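Local coordinates for protein esterase (Thermotoga maritima, PDB 3DOH) that hydrolyses carboxylic ester bonds as a thermostable esterase, with an immunoglobulin-like domain joined to an alpha/beta-hydrolase domain, at residues A[22-27]-A[80-85]; A[55-60]-A[87-92]; A[276-281]-A[291-296]. All coordinates share one frame; numbering follows the deposited sequence.

Contact 1 of 3, residues A[22-27]-A[80-85]; sequences VCAVVI and YVVLEL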
loop_
_atom_site.group_PDB
_atom_site.type_symbol
_atom_site.label_atom_id
_atom_site.label_comp_id
_atom_site.label_asym_id
_atom_site.label_seq_id
_atom_site.Cartn_x
_atom_site.Cartn_y
_atom_site.Cartn_z
ATOM N N VAL A 22 24.172 -2.801 -17.048
ATOM C CA VAL A 22 25.086 -3.410 -16.098
ATOM C C VAL A 22 24.235 -4.267 -15.131
ATOM O O VAL A 22 23.436 -3.723 -14.349
ATOM C CB VAL A 22 25.846 -2.359 -15.260
ATOM C CG1 VAL A 22 26.916 -3.030 -14.469
ATOM C CG2 VAL A 22 26.456 -1.304 -16.122
ATOM N N CYS A 23 24.448 -5.585 -15.180
ATOM C CA CYS A 23 23.648 -6.551 -14.436
ATOM C C CYS A 23 24.429 -7.152 -13.277
ATOM O O CYS A 23 23.851 -7.666 -12.329
ATOM C CB CYS A 23 23.138 -7.658 -15.360
ATOM S SG CYS A 23 24.441 -8.674 -16.032
ATOM N N ALA A 24 25.749 -7.098 -13.332
ATOM C CA ALA A 24 26.477 -7.594 -12.179
ATOM C C ALA A 24 27.805 -6.886 -11.982
ATOM O O ALA A 24 28.304 -6.218 -12.879
ATOM C CB ALA A 24 26.650 -9.086 -12.261
ATOM N N VAL A 25 28.333 -6.992 -10.778
ATOM C CA VAL A 25 29.647 -6.516 -10.470
ATOM C C VAL A 25 30.356 -7.722 -9.876
ATOM O O VAL A 25 29.841 -8.362 -8.948
ATOM C CB VAL A 25 29.573 -5.344 -9.466
ATOM C CG1 VAL A 25 30.875 -5.178 -8.754
ATOM C CG2 VAL A 25 29.178 -4.060 -10.166
ATOM N N VAL A 26 31.508 -8.050 -10.447
ATOM C CA VAL A 26 32.343 -9.153 -9.955
ATOM C C VAL A 26 33.660 -8.651 -9.348
ATOM O O VAL A 26 34.440 -7.943 -10.000
ATOM C CB VAL A 26 32.667 -10.164 -11.082
ATOM C CG1 VAL A 26 33.705 -11.151 -10.639
ATOM C CG2 VAL A 26 31.408 -10.911 -11.523
ATOM N N ILE A 27 33.914 -9.038 -8.106
ATOM C CA ILE A 27 35.133 -8.627 -7.414
ATOM C C ILE A 27 36.070 -9.820 -7.330
ATOM O O ILE A 27 35.657 -10.877 -6.887
ATOM C CB ILE A 27 34.837 -8.113 -5.977
ATOM C CG1 ILE A 27 33.681 -7.075 -5.991
ATOM C CG2 ILE A 27 36.153 -7.635 -5.316
ATOM C CD1 ILE A 27 32.933 -6.881 -4.697
ATOM N N TYR A 80 36.257 -15.166 -6.881
ATOM C CA TYR A 80 35.336 -14.203 -7.465
ATOM C C TYR A 80 34.065 -14.063 -6.649
ATOM O O TYR A 80 33.405 -15.062 -6.314
ATOM C CB TYR A 80 34.992 -14.577 -8.897
ATOM C CG TYR A 80 36.165 -14.582 -9.816
ATOM C CD1 TYR A 80 36.634 -13.396 -10.353
ATOM C CD2 TYR A 80 36.816 -15.771 -10.150
ATOM C CE1 TYR A 80 37.716 -13.371 -11.213
ATOM C CE2 TYR A 80 37.927 -15.761 -11.014
ATOM C CZ TYR A 80 38.358 -14.542 -11.544
ATOM O OH TYR A 80 39.432 -14.461 -12.383
ATOM N N VAL A 81 33.721 -12.826 -6.326
ATOM C CA VAL A 81 32.454 -12.545 -5.691
ATOM C C VAL A 81 31.569 -11.762 -6.670
ATOM O O VAL A 81 31.947 -10.692 -7.193
ATOM C CB VAL A 81 32.644 -11.833 -4.324
ATOM C CG1 VAL A 81 31.343 -11.174 -3.836
ATOM C CG2 VAL A 81 33.186 -12.825 -3.299
ATOM N N VAL A 82 30.401 -12.352 -6.917
ATOM C CA VAL A 82 29.398 -11.810 -7.783
ATOM C C VAL A 82 28.326 -11.102 -6.990
ATOM O O VAL A 82 27.737 -11.659 -6.067
ATOM C CB VAL A 82 28.720 -12.914 -8.617
ATOM C CG1 VAL A 82 27.474 -12.347 -9.403
ATOM C CG2 VAL A 82 29.709 -13.515 -9.585
ATOM N N LEU A 83 28.069 -9.870 -7.392
ATOM C CA LEU A 83 26.993 -9.082 -6.846
ATOM C C LEU A 83 26.040 -8.885 -7.992
ATOM O O LEU A 83 26.364 -8.179 -8.940
ATOM C CB LEU A 83 27.524 -7.704 -6.442
ATOM C CG LEU A 83 28.667 -7.608 -5.430
ATOM C CD1 LEU A 83 28.976 -6.167 -5.227
ATOM C CD2 LEU A 83 28.292 -8.282 -4.115
ATOM N N GLU A 84 24.874 -9.504 -7.942
ATOM C CA GLU A 84 23.918 -9.323 -9.008
ATOM C C GLU A 84 23.081 -8.068 -8.753
ATOM O O GLU A 84 22.779 -7.726 -7.619
ATOM C CB GLU A 84 23.115 -10.616 -9.169
ATOM C CG GLU A 84 21.612 -10.452 -9.197
ATOM C CD GLU A 84 20.938 -11.389 -10.183
ATOM O OE1 GLU A 84 21.468 -12.509 -10.425
ATOM O OE2 GLU A 84 19.885 -10.973 -10.734
ATOM N N LEU A 85 22.715 -7.361 -9.807
ATOM C CA LEU A 85 21.997 -6.079 -9.667
ATOM C C LEU A 85 20.595 -6.063 -10.305
ATOM O O LEU A 85 20.386 -6.643 -11.358
ATOM C CB LEU A 85 22.854 -4.942 -10.235
ATOM C CG LEU A 85 24.332 -4.976 -9.814
ATOM C CD1 LEU A 85 25.060 -3.952 -10.645
ATOM C CD2 LEU A 85 24.540 -4.716 -8.302
#

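Contact 2 of 3, residues A[55-60]-A[87-92]; sequences SRTITK and TEDLHS. With SO4 (sulfate ion), chain E.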
loop_
_atom_site.group_PDB
_atom_site.type_symbol
_atom_site.label_atom_id
_atom_site.label_comp_id
_atom_site.label_asym_id
_atom_site.label_seq_id
_atom_site.Cartn_x
_atom_site.Cartn_y
_atom_site.Cartn_z
ATOM N N SER A 55 22.217 4.468 -6.088
ATOM C CA SER A 55 22.490 3.050 -5.756
ATOM C C SER A 55 21.945 2.127 -6.811
ATOM O O SER A 55 20.895 2.386 -7.411
ATOM C CB SER A 55 21.862 2.587 -4.437
ATOM O OG SER A 55 21.972 3.534 -3.407
ATOM N N ARG A 56 22.675 1.041 -7.021
ATOM C CA ARG A 56 22.151 -0.106 -7.740
ATOM C C ARG A 56 21.712 -1.034 -6.650
ATOM O O ARG A 56 22.397 -1.153 -5.608
ATOM C CB ARG A 56 23.228 -0.743 -8.625
ATOM C CG ARG A 56 23.571 0.087 -9.872
ATOM C CD ARG A 56 22.330 0.357 -10.718
ATOM N NE ARG A 56 21.647 -0.895 -11.052
ATOM C CZ ARG A 56 22.010 -1.723 -12.037
ATOM N NH1 ARG A 56 23.064 -1.436 -12.813
ATOM N NH2 ARG A 56 21.315 -2.853 -12.246
ATOM N N THR A 57 20.570 -1.673 -6.847
ATOM C CA THR A 57 20.130 -2.576 -5.828
ATOM C C THR A 57 20.658 -3.986 -6.045
ATOM O O THR A 57 20.348 -4.614 -7.063
ATOM C CB THR A 57 18.620 -2.544 -5.544
ATOM O OG1 THR A 57 18.150 -3.882 -5.528
ATOM C CG2 THR A 57 17.800 -1.697 -6.506
ATOM N N ILE A 58 21.483 -4.453 -5.086
ATOM C CA ILE A 58 22.102 -5.797 -5.114
ATOM C C ILE A 58 21.076 -6.882 -4.740
ATOM O O ILE A 58 20.624 -6.939 -3.622
ATOM C CB ILE A 58 23.347 -5.874 -4.179
ATOM C CG1 ILE A 58 24.369 -4.806 -4.561
ATOM C CG2 ILE A 58 24.026 -7.185 -4.329
ATOM C CD1 ILE A 58 25.201 -4.245 -3.393
ATOM N N THR A 59 20.701 -7.746 -5.670
ATOM C CA THR A 59 19.620 -8.692 -5.383
ATOM C C THR A 59 20.063 -10.074 -4.827
ATOM O O THR A 59 19.314 -10.695 -4.067
ATOM C CB THR A 59 18.709 -8.897 -6.607
ATOM O OG1 THR A 59 19.520 -9.182 -7.750
ATOM C CG2 THR A 59 17.933 -7.652 -6.896
ATOM N N LYS A 60 21.241 -10.562 -5.235
ATOM C CA LYS A 60 21.846 -11.765 -4.624
ATOM C C LYS A 60 23.372 -11.597 -4.595
ATOM O O LYS A 60 23.915 -10.955 -5.484
ATOM C CB LYS A 60 21.501 -13.070 -5.388
ATOM C CG LYS A 60 20.165 -13.136 -6.202
ATOM C CD LYS A 60 18.875 -13.413 -5.364
ATOM C CE LYS A 60 17.868 -14.323 -6.118
ATOM N NZ LYS A 60 17.897 -14.204 -7.651
ATOM N N THR A 87 17.847 -5.468 -12.561
ATOM C CA THR A 87 17.731 -4.919 -13.900
ATOM C C THR A 87 16.617 -3.884 -14.010
ATOM O O THR A 87 16.433 -3.336 -15.053
ATOM C CB THR A 87 17.595 -6.032 -14.963
ATOM O OG1 THR A 87 16.448 -5.760 -15.783
ATOM C CG2 THR A 87 17.385 -7.403 -14.304
ATOM N N GLU A 88 15.895 -3.611 -12.934
ATOM C CA GLU A 88 14.768 -2.694 -12.962
ATOM C C GLU A 88 15.173 -1.366 -12.362
ATOM O O GLU A 88 14.371 -0.437 -12.285
ATOM C CB GLU A 88 13.587 -3.254 -12.158
ATOM C CG GLU A 88 12.741 -4.282 -12.897
ATOM C CD GLU A 88 13.383 -5.684 -12.914
ATOM O OE1 GLU A 88 14.348 -5.921 -12.121
ATOM O OE2 GLU A 88 12.922 -6.551 -13.718
ATOM N N ASP A 89 16.414 -1.283 -11.893
ATOM C CA ASP A 89 16.945 -0.023 -11.395
ATOM C C ASP A 89 16.869 1.043 -12.452
ATOM O O ASP A 89 17.124 0.779 -13.620
ATOM C CB ASP A 89 18.402 -0.176 -11.009
ATOM C CG ASP A 89 18.578 -0.840 -9.696
ATOM O OD1 ASP A 89 17.634 -0.861 -8.880
ATOM O OD2 ASP A 89 19.672 -1.357 -9.483
ATOM N N LEU A 90 16.571 2.264 -12.030
ATOM C CA LEU A 90 16.552 3.382 -12.958
ATOM C C LEU A 90 17.877 3.515 -13.740
ATOM O O LEU A 90 17.872 3.556 -14.996
ATOM C CB LEU A 90 16.166 4.696 -12.257
ATOM C CG LEU A 90 16.135 5.978 -13.135
ATOM C CD1 LEU A 90 14.890 6.079 -14.063
ATOM C CD2 LEU A 90 16.314 7.286 -12.279
ATOM N N HIS A 91 18.984 3.613 -13.019
ATOM C CA HIS A 91 20.272 3.814 -13.660
ATOM C C HIS A 91 20.931 2.471 -13.933
ATOM O O HIS A 91 22.024 2.202 -13.436
ATOM C CB HIS A 91 21.180 4.675 -12.780
ATOM C CG HIS A 91 20.799 6.124 -12.756
ATOM N ND1 HIS A 91 20.345 6.755 -11.619
ATOM C CD2 HIS A 91 20.808 7.064 -13.731
ATOM C CE1 HIS A 91 20.088 8.022 -11.894
ATOM N NE2 HIS A 91 20.361 8.235 -13.168
ATOM N N SER A 92 20.272 1.625 -14.721
ATOM C CA SER A 92 20.933 0.426 -15.172
ATOM C C SER A 92 21.424 0.467 -16.640
ATOM O O SER A 92 22.525 -0.014 -16.932
ATOM C CB SER A 92 20.086 -0.806 -14.868
ATOM O OG SER A 92 18.740 -0.644 -15.256
HETATM S S SO4 E . 20.068 6.502 -3.667
HETATM O O1 SO4 E . 21.485 6.490 -4.026
HETATM O O2 SO4 E . 19.760 5.401 -2.730
HETATM O O3 SO4 E . 19.310 6.413 -4.914
HETATM O O4 SO4 E . 19.719 7.774 -3.058
#

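Contact 3 of 3, residues A[276-281]-A[291-296]; sequences GTWTAI and AIPICG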
loop_
_atom_site.group_PDB
_atom_site.type_symbol
_atom_site.label_atom_id
_atom_site.label_comp_id
_atom_site.label_asym_id
_atom_site.label_seq_id
_atom_site.Cartn_x
_atom_site.Cartn_y
_atom_site.Cartn_z
ATOM N N GLY A 276 15.677 -0.465 -44.126
ATOM C CA GLY A 276 16.912 -1.068 -44.623
ATOM C C GLY A 276 16.718 -2.480 -45.128
ATOM O O GLY A 276 17.193 -2.827 -46.232
ATOM N N THR A 277 16.015 -3.288 -44.331
ATOM C CA THR A 277 15.734 -4.679 -44.641
ATOM C C THR A 277 14.853 -4.745 -45.872
ATOM O O THR A 277 15.151 -5.502 -46.799
ATOM C CB THR A 277 15.108 -5.428 -43.413
ATOM O OG1 THR A 277 16.022 -5.342 -42.321
ATOM C CG2 THR A 277 14.792 -6.920 -43.705
ATOM N N TRP A 278 13.771 -3.968 -45.901
ATOM C CA TRP A 278 12.860 -4.028 -47.062
ATOM C C TRP A 278 13.624 -3.669 -48.327
ATOM O O TRP A 278 13.406 -4.305 -49.366
ATOM C CB TRP A 278 11.695 -3.057 -46.937
ATOM C CG TRP A 278 10.606 -3.526 -46.074
ATOM C CD1 TRP A 278 10.199 -2.962 -44.884
ATOM C CD2 TRP A 278 9.722 -4.650 -46.315
ATOM N NE1 TRP A 278 9.141 -3.668 -44.382
ATOM C CE2 TRP A 278 8.822 -4.706 -45.230
ATOM C CE3 TRP A 278 9.619 -5.619 -47.338
ATOM C CZ2 TRP A 278 7.821 -5.687 -45.131
ATOM C CZ3 TRP A 278 8.620 -6.604 -47.240
ATOM C CH2 TRP A 278 7.733 -6.625 -46.145
ATOM N N THR A 279 14.492 -2.639 -48.233
ATOM C CA THR A 279 15.222 -2.113 -49.375
ATOM C C THR A 279 16.226 -3.146 -49.871
ATOM O O THR A 279 16.275 -3.445 -51.065
ATOM C CB THR A 279 15.906 -0.744 -49.044
ATOM O OG1 THR A 279 14.902 0.252 -48.744
ATOM C CG2 THR A 279 16.791 -0.248 -50.218
ATOM N N ALA A 280 17.013 -3.688 -48.940
ATOM C CA ALA A 280 17.975 -4.772 -49.215
ATOM C C ALA A 280 17.418 -5.952 -49.991
ATOM O O ALA A 280 18.007 -6.391 -50.971
ATOM C CB ALA A 280 18.585 -5.267 -47.941
ATOM N N ILE A 281 16.302 -6.500 -49.542
ATOM C CA ILE A 281 15.788 -7.693 -50.200
ATOM C C ILE A 281 15.171 -7.356 -51.544
ATOM O O ILE A 281 15.213 -8.152 -52.450
ATOM C CB ILE A 281 14.780 -8.488 -49.314
ATOM C CG1 ILE A 281 13.592 -7.611 -48.895
ATOM C CG2 ILE A 281 15.502 -9.176 -48.133
ATOM C CD1 ILE A 281 12.476 -8.361 -48.322
ATOM N N ALA A 291 13.689 -12.744 -44.495
ATOM C CA ALA A 291 13.839 -11.430 -43.914
ATOM C C ALA A 291 12.855 -11.263 -42.761
ATOM O O ALA A 291 11.739 -11.785 -42.828
ATOM C CB ALA A 291 13.563 -10.409 -44.968
ATOM N N ILE A 292 13.255 -10.557 -41.704
ATOM C CA ILE A 292 12.320 -10.073 -40.672
ATOM C C ILE A 292 12.491 -8.547 -40.545
ATOM O O ILE A 292 13.354 -8.064 -39.789
ATOM C CB ILE A 292 12.520 -10.784 -39.301
ATOM C CG1 ILE A 292 12.430 -12.300 -39.471
ATOM C CG2 ILE A 292 11.578 -10.230 -38.214
ATOM C CD1 ILE A 292 12.979 -13.108 -38.252
ATOM N N PRO A 293 11.710 -7.780 -41.313
ATOM C CA PRO A 293 11.618 -6.331 -41.195
ATOM C C PRO A 293 10.641 -5.808 -40.133
ATOM O O PRO A 293 9.414 -5.938 -40.287
ATOM C CB PRO A 293 11.129 -5.922 -42.567
ATOM C CG PRO A 293 10.345 -7.072 -43.047
ATOM C CD PRO A 293 10.933 -8.293 -42.445
ATOM N N ILE A 294 11.199 -5.165 -39.108
ATOM C CA ILE A 294 10.463 -4.704 -37.945
ATOM C C ILE A 294 10.277 -3.206 -38.036
ATOM O O ILE A 294 11.267 -2.475 -38.165
ATOM C CB ILE A 294 11.222 -5.057 -36.640
ATOM C CG1 ILE A 294 11.374 -6.552 -36.534
ATOM C CG2 ILE A 294 10.467 -4.569 -35.407
ATOM C CD1 ILE A 294 12.553 -6.940 -35.754
ATOM N N CYS A 295 9.027 -2.758 -37.956
ATOM C CA CYS A 295 8.694 -1.353 -38.136
ATOM C C CYS A 295 9.593 -0.719 -39.186
ATOM O O CYS A 295 10.554 -0.023 -38.856
ATOM C CB CYS A 295 8.822 -0.598 -36.811
ATOM S SG CYS A 295 10.378 -0.882 -35.935
ATOM N N GLY A 296 9.280 -0.960 -40.455
ATOM C CA GLY A 296 9.915 -0.220 -41.529
ATOM C C GLY A 296 8.952 0.114 -42.652
ATOM O O GLY A 296 7.736 0.049 -42.479
HETATM O O HOH W 1 8.032 -3.452 -41.647
#

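Contact 1 of 3, residues A[22-27]-A[80-85]
Val25 and Leu83 lie side by side and point the same way, with Val25 CG1 4.1 Å from Leu83 CD1. That leucine methyl also meets Ile27 CD1, whose side chain runs slantwise to it. At the other end of this face Leu85 crosses Val25 at a slant, and its CD1 meets Val25 CG2. Phe43 and Val45 of strand 43-48 pack against this row, which puts it in the interior of the immunoglobulin-like domain. The two strands, 19-29 and 80-85, are antiparallel neighbours in the sheet of that domain. Val25 and Leu83 form a hydrogen-bonded pair: Val25 N to Leu83 O is 2.9 Å and Leu83 N to Val25 O is 2.8 Å. Ile27 and Val81 pair in the same way. On the other face, Val26 splits its two methyls between two partners. CG1 is anti to the backbone N (chi1 170°) and lies 3.7 Å from Tyr80 CD1, while CG2 meets Val82 CG2 at 3.7 Å. Ala24 sits further along this face, near Glu84. Cys23 and Ala24 both face Ile12 of strand 8-16, a classic beta bulge. On its other side Cys23 accepts a bond from strand 80-85, Leu85 N to Cys23 O at 2.8 Å.

Contact 2 of 3, residues A[55-60]-A[87-92]
Arg56 and Asp89 form a salt bridge through a single nitrogen, with Arg56 NE 2.6 Å from Asp89 OD2. The bond is nearly straight, at 170°. OD2 lies in the guanidinium plane and uses its anti lone pair, while the carboxylate plane stands almost perpendicular to the guanidinium (89°). The same oxygen takes a second bond from the backbone, Thr57 N to Asp89 OD2 at 2.8 Å. This donor comes on the syn side and somewhat out of the carboxylate plane. Two donors from adjacent residues thus grip one carboxylate oxygen.

Ser92 CB lies over one face of the guanidinium, toward its rim, 3.5 Å from Arg56 CZ. The arginine chain bends at chi2 and again at chi3, which folds its end back toward the loop 87-92. The contact lies in the immunoglobulin-like domain, where this loop follows strand 80-85 and packs beside strand 53-64. Further bonds fix the guanidinium: NH2 donates to Ser86 O, and NH1 bonds to Val22 O and Tyr110 OH. An alanine here is likely to leave the Asp89 carboxylate without its charged mate and the carbonyls of Val22 and Ser86 without these donors.

The loop is also held from within. Ser92 OG donates to Asp89 O at 2.7 Å. His91 is the centre of an inverse gamma turn, and its ND1 bonds to Ser54 OG. One residue before Arg56, Ser55 N bonds to O1 of a sulfate ion at 3.0 Å. Ser55 OG also lies within bonding distance of the sulfate, and Lys46 NZ bonds to this hydroxyl. The sulfate probably comes from the crystallisation liquor.

Contact 3 of 3, residues A[276-281]-A[291-296]
Pro293 packs against one face of the Trp278 indole, and the two side chains cross at about a right angle. Pro293 CB sits 3.7 Å from the centroid of the five-membered ring, 21° off its normal, a CH-pi contact. Pro293 CG reaches on toward the six-membered ring, 3.6 Å from Trp278 CZ2. The indole NH makes no direct hydrogen bond to segment 291-296. Instead a water lies at the ring edge, in its plane, and accepts from Trp278 NE1 at 3.0 Å. This water also accepts from Gly296 N and donates to Pro293 O, so it ties the ring to the turn that follows the strand. Thr277 packs beside the proline. OG1 stands beside the backbone N (chi1 -59°), which leaves CG2 anti to that N and directed at the strand. Thr277 CG2 lies 4.0 Å from Pro293 CB and 3.9 Å from Ala291 CB. Its hydroxyl bonds back to Gly273 O within the helix. Ile281 CG2 closes on the same alanine methyl, 3.9 Å from Ala291 CB. Helix 272-283 thus packs on the strand it leads into, in a beta-alpha-beta crossover whose strand-to-helix turn is the probable nucleophile elbow of this alpha/beta hydrolase.

In the fold
Contacts 1 and 2 belong to the immunoglobulin-like domain, and contact 3 to the hydrolase domain. The centre of contact 3 lies about 38 Å from that of contact 1 and about 35 Å from that of contact 2. Contacts 1 and 2 touch: strands 80-85 and 53-64 are neighbours in one sheet, and Glu84 O of contact 1 probably accepts a hydrogen bond from Thr59 N of contact 2. Contact 1 is buried and combines backbone pairing with aliphatic packing. Contact 2 is only partly buried and depends on charge, with a loop held to a strand. Contact 3 is buried like contact 1, but it joins a helix to a strand. Polar links there are indirect.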